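Local coordinates for MaoC-like dehydratase (Phytophthora Capsici, PDB 3KH8), which probably catalyses the reversible hydration of 2-enoyl-CoA thioesters to 3-hydroxyacyl-CoA, at residues A83-Y87 with M255-R260; G288-R294 with Q306-R312. One frame throughout, in Å; residues are numbered along the deposited sequence.

Contact 1 of 2, residues A83-Y87 with M255-R260; sequences AFPLY and MGVASR
Phe84 and Leu86 meet the helical segment 255-260 from a type I turn running from Phe84 to Tyr87, closed by a 2.9 Å bond from Tyr87 N to Phe84 O, and the backbones come nearest at Leu86 and Gly256, 6.6 Å between their CA atoms. The Phe84 ring points into the helix rim-first: CZ reaches Arg260 N at 3.4 Å, with Ser259 C also in the ring plane, while CE2 touches Ser259 CB. With CG anti to the backbone N (chi1 -167°), the ring extends from the turn to the helix, and Pro85 CD lies over one of its faces. Leu86 works with both methyls: CD2 rests on the bare backbone of Gly256, 3.6 Å from its N, and against Met255 CG, while CD1 lies 3.9 Å from Met255 CE. Ser259 turns OG back onto Met255 O at 2.8 Å, above the carbonyl plane; Ser259 N reaches the same oxygen from the opposite face. Arg260 offers CG to the ring, while its guanidinium makes a salt bridge with Glu68 and a hydrogen bond to Ile66 O. Across the interface no hydrogen bond forms: apolar carbons of the N-terminal hydratase region meet the long helix of the MaoC-like region, and Ser259, its hydroxyl bound within the helix, can sit in a buried, largely apolar join.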
# COMPACT_ATOMS: atom_id res chain seq x y z
N ALA A 83 -12.47 6.57 -7.18
CA ALA A 83 -11.10 6.33 -7.65
C ALA A 83 -10.42 7.69 -7.72
O ALA A 83 -11.06 8.69 -8.08
CB ALA A 83 -11.12 5.68 -9.02
N PHE A 84 -9.13 7.76 -7.38
CA PHE A 84 -8.40 8.99 -7.67
C PHE A 84 -8.28 9.16 -9.19
O PHE A 84 -7.92 8.20 -9.88
CB PHE A 84 -7.04 9.08 -6.97
CG PHE A 84 -6.45 10.46 -7.03
CD1 PHE A 84 -6.85 11.43 -6.12
CD2 PHE A 84 -5.55 10.80 -8.03
CE1 PHE A 84 -6.34 12.72 -6.19
CE2 PHE A 84 -5.04 12.09 -8.11
CZ PHE A 84 -5.43 13.06 -7.19
N PRO A 85 -8.59 10.36 -9.71
CA PRO A 85 -8.73 10.54 -11.16
C PRO A 85 -7.52 10.16 -12.03
O PRO A 85 -7.70 9.82 -13.20
CB PRO A 85 -9.04 12.04 -11.29
CG PRO A 85 -9.76 12.35 -10.04
CD PRO A 85 -9.02 11.57 -8.98
N LEU A 86 -6.32 10.21 -11.47
CA LEU A 86 -5.11 9.86 -12.22
C LEU A 86 -4.86 8.34 -12.30
O LEU A 86 -3.99 7.90 -13.06
CB LEU A 86 -3.88 10.56 -11.64
CG LEU A 86 -2.66 10.66 -12.58
CD1 LEU A 86 -2.91 11.70 -13.68
CD2 LEU A 86 -1.39 10.99 -11.80
N TYR A 87 -5.62 7.55 -11.55
CA TYR A 87 -5.35 6.10 -11.48
C TYR A 87 -5.18 5.37 -12.83
O TYR A 87 -4.32 4.49 -12.93
CB TYR A 87 -6.36 5.36 -10.57
CG TYR A 87 -6.10 3.87 -10.51
CD1 TYR A 87 -4.95 3.36 -9.90
CD2 TYR A 87 -6.97 2.96 -11.11
CE1 TYR A 87 -4.69 1.99 -9.86
CE2 TYR A 87 -6.73 1.59 -11.08
CZ TYR A 87 -5.59 1.11 -10.46
OH TYR A 87 -5.34 -0.24 -10.42
N MET A 255 3.50 13.14 -10.27
CA MET A 255 2.33 13.62 -11.01
C MET A 255 1.07 13.43 -10.17
O MET A 255 0.18 14.29 -10.18
CB MET A 255 2.20 12.89 -12.35
CG MET A 255 1.15 13.49 -13.29
SD MET A 255 1.08 12.61 -14.85
CE MET A 255 -0.15 13.56 -15.74
N GLY A 256 0.99 12.31 -9.44
CA GLY A 256 -0.10 12.06 -8.51
C GLY A 256 -0.18 13.10 -7.41
O GLY A 256 -1.26 13.59 -7.08
N VAL A 257 0.98 13.44 -6.84
CA VAL A 257 1.07 14.45 -5.78
C VAL A 257 0.57 15.81 -6.28
O VAL A 257 -0.23 16.47 -5.60
CB VAL A 257 2.50 14.54 -5.19
CG1 VAL A 257 2.65 15.72 -4.24
CG2 VAL A 257 2.85 13.24 -4.45
N ALA A 258 1.01 16.22 -7.47
CA ALA A 258 0.50 17.46 -8.08
C ALA A 258 -1.01 17.38 -8.33
O ALA A 258 -1.75 18.33 -8.05
CB ALA A 258 1.25 17.77 -9.37
N SER A 259 -1.47 16.24 -8.84
CA SER A 259 -2.90 16.01 -9.10
C SER A 259 -3.76 16.13 -7.84
O SER A 259 -4.87 16.64 -7.90
CB SER A 259 -3.13 14.65 -9.77
OG SER A 259 -2.48 14.59 -11.03
N ARG A 260 -3.23 15.65 -6.71
CA ARG A 260 -3.90 15.77 -5.42
C ARG A 260 -4.11 17.23 -5.04
O ARG A 260 -5.19 17.61 -4.58
CB ARG A 260 -3.09 15.08 -4.32
CG ARG A 260 -3.13 13.55 -4.34
CD ARG A 260 -2.15 12.98 -3.32
NE ARG A 260 -2.28 13.65 -2.03
CZ ARG A 260 -1.28 13.87 -1.18
NH1 ARG A 260 -0.05 13.46 -1.46
NH2 ARG A 260 -1.51 14.51 -0.05

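Contact 2 of 2, residues G288-R294 with Q306-R312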
# COMPACT_ATOMS: atom_id res chain seq x y z
N GLY A 288 11.28 11.12 0.11
CA GLY A 288 11.67 11.86 1.31
C GLY A 288 11.66 13.37 1.12
O GLY A 288 11.59 14.12 2.08
N GLU A 289 11.74 13.80 -0.14
CA GLU A 289 11.73 15.23 -0.45
C GLU A 289 10.32 15.80 -0.44
O GLU A 289 9.33 15.06 -0.62
CB GLU A 289 12.42 15.49 -1.80
CG GLU A 289 13.92 15.16 -1.78
CD GLU A 289 14.66 15.62 -3.02
OE1 GLU A 289 14.17 15.39 -4.15
OE2 GLU A 289 15.74 16.20 -2.87
N THR A 290 10.23 17.11 -0.21
CA THR A 290 8.95 17.82 -0.17
C THR A 290 8.58 18.33 -1.56
O THR A 290 9.36 19.07 -2.18
CB THR A 290 8.99 18.99 0.84
OG1 THR A 290 9.38 18.49 2.12
CG2 THR A 290 7.62 19.66 0.95
N ILE A 291 7.40 17.94 -2.03
CA ILE A 291 6.91 18.37 -3.34
C ILE A 291 5.94 19.53 -3.19
O ILE A 291 4.86 19.37 -2.61
CB ILE A 291 6.25 17.21 -4.13
CG1 ILE A 291 7.27 16.11 -4.44
CG2 ILE A 291 5.60 17.75 -5.43
CD1 ILE A 291 6.68 14.84 -5.09
N GLN A 292 6.33 20.69 -3.72
CA GLN A 292 5.48 21.88 -3.75
C GLN A 292 4.78 21.97 -5.09
O GLN A 292 5.43 21.91 -6.14
CB GLN A 292 6.31 23.15 -3.56
CG GLN A 292 7.05 23.27 -2.23
CD GLN A 292 8.07 24.40 -2.24
OE1 GLN A 292 8.90 24.50 -3.15
NE2 GLN A 292 8.02 25.25 -1.22
N THR A 293 3.46 22.15 -5.07
CA THR A 293 2.71 22.38 -6.30
C THR A 293 2.34 23.86 -6.41
O THR A 293 1.61 24.40 -5.57
CB THR A 293 1.46 21.46 -6.40
OG1 THR A 293 1.87 20.09 -6.28
CG2 THR A 293 0.75 21.65 -7.73
N ARG A 294 2.87 24.52 -7.45
CA ARG A 294 2.57 25.93 -7.74
C ARG A 294 1.45 25.99 -8.76
O ARG A 294 1.55 25.39 -9.82
CB ARG A 294 3.79 26.63 -8.34
CG ARG A 294 5.07 26.55 -7.54
CD ARG A 294 6.23 27.05 -8.38
NE ARG A 294 7.43 27.27 -7.57
CZ ARG A 294 8.65 27.44 -8.07
NH1 ARG A 294 8.85 27.41 -9.38
NH2 ARG A 294 9.67 27.62 -7.25
N GLN A 306 3.30 23.83 -11.77
CA GLN A 306 4.58 23.15 -11.68
C GLN A 306 4.64 22.41 -10.35
O GLN A 306 3.99 22.82 -9.38
CB GLN A 306 5.73 24.15 -11.71
CG GLN A 306 5.89 24.95 -13.00
CD GLN A 306 7.04 25.94 -12.90
OE1 GLN A 306 7.09 26.74 -11.97
NE2 GLN A 306 7.97 25.87 -13.84
N ALA A 307 5.42 21.34 -10.30
CA ALA A 307 5.78 20.72 -9.03
C ALA A 307 7.27 20.88 -8.81
O ALA A 307 8.07 20.65 -9.72
CB ALA A 307 5.36 19.25 -8.98
N VAL A 308 7.64 21.27 -7.59
CA VAL A 308 9.01 21.65 -7.27
C VAL A 308 9.46 20.94 -6.00
O VAL A 308 8.68 20.82 -5.05
CB VAL A 308 9.13 23.19 -7.08
CG1 VAL A 308 10.59 23.60 -6.85
CG2 VAL A 308 8.55 23.94 -8.29
N VAL A 309 10.70 20.46 -5.98
CA VAL A 309 11.29 19.94 -4.74
C VAL A 309 11.72 21.13 -3.88
O VAL A 309 12.61 21.90 -4.27
CB VAL A 309 12.46 18.97 -5.01
CG1 VAL A 309 13.27 18.73 -3.73
CG2 VAL A 309 11.94 17.64 -5.55
N LYS A 310 11.07 21.26 -2.73
CA LYS A 310 11.30 22.37 -1.80
C LYS A 310 12.76 22.47 -1.35
O LYS A 310 13.34 23.57 -1.31
CB LYS A 310 10.38 22.24 -0.59
CG LYS A 310 10.43 23.42 0.38
CD LYS A 310 9.41 23.26 1.49
CE LYS A 310 9.38 24.47 2.39
NZ LYS A 310 8.43 24.26 3.51
N GLU A 311 13.36 21.33 -1.04
CA GLU A 311 14.70 21.28 -0.45
C GLU A 311 15.80 21.74 -1.41
O GLU A 311 16.86 22.19 -0.96
CB GLU A 311 15.01 19.88 0.09
CG GLU A 311 14.20 19.48 1.34
CD GLU A 311 12.82 18.90 1.01
OE1 GLU A 311 12.44 18.83 -0.18
OE2 GLU A 311 12.11 18.51 1.97
N ARG A 312 15.55 21.65 -2.71
CA ARG A 312 16.56 21.94 -3.73
C ARG A 312 16.13 23.03 -4.71
O ARG A 312 16.93 23.45 -5.56
CB ARG A 312 16.93 20.67 -4.50
CG ARG A 312 17.65 19.62 -3.65
CD ARG A 312 18.07 18.40 -4.47
NE ARG A 312 16.94 17.55 -4.83
CZ ARG A 312 16.47 17.38 -6.06
NH1 ARG A 312 17.03 18.01 -7.09
NH2 ARG A 312 15.43 16.58 -6.27
O HOH W 1 13.15 16.18 2.96
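Glu289 and Arg312 meet side-on, carboxylate and guanidinium only 12° from coplanar. Arg312 NE reaches Glu289 OE2 and NH2 reaches OE1, both at 2.7 Å and nearly straight, each oxygen using its syn lone pair. The bend of Arg312 at chi3 (-73°) brings the guanidinium back to Glu289, whose carboxylate also touches the Val309 methyls. Glu311 crosses Thr290 at about a right angle: OE1 takes the backbone N of Thr290 at 2.8 Å and OE2 takes its OG1 at 2.7 Å, on the syn side but 23° out of the carboxylate plane. A water donates to both Glu311 OE2 and Gly288 O. Away from this carboxylate-bearing end, strands 290-294 and 306-309 pair antiparallel, with Gln292-Val308 and Arg294-Gln306 as hydrogen-bonded pairs. On the face carrying those side chains, Val308 CG2 sits 3.4 Å above the centre of the Arg294 guanidinium, while Gln306 OE1 lies at its edge, 3.2 Å from NH1; that bond meets the amide oxygen from above its carbonyl plane, and Gln306 NE2 bonds to Asp318. The Gln292 amide lies across the Lys310 chain, NE2 3.4 Å from CG, and Lys310 NZ goes on to Glu212. On the other face, Ile291 CG2 touches Ala307 CB at 3.9 Å, beside helix 251-266. Backbone bonds thus carry the hairpin, and past the strand pairing two carboxylates take over: one gripped by a guanidinium, the other holding the start of strand 290-294.

How the contacts relate
Contact 1 is buried near the middle of the chain, whereas contact 2, whose centre lies about 17 Å from the centre of the chain, runs from core to surface. Their centres lie 16 Å apart, and helix 251-266 connects them: one side receives the turn of 83-87, while Val257 and Ala258 pack on Ile291 and Thr293 of the hairpin, Ala258 CA lying 3.5 Å from Thr293 OG1. This is the hot dog arrangement, a sheet wrapped about a long helix. Contact 1 ties the two family regions together mainly by apolar packing, with no hydrogen bond between its segments. Contact 2 stays within the MaoC-like region, joining neighbouring strands through backbone bonds and, on and beyond the face of Gln292 and Arg294, charged and amide side chains.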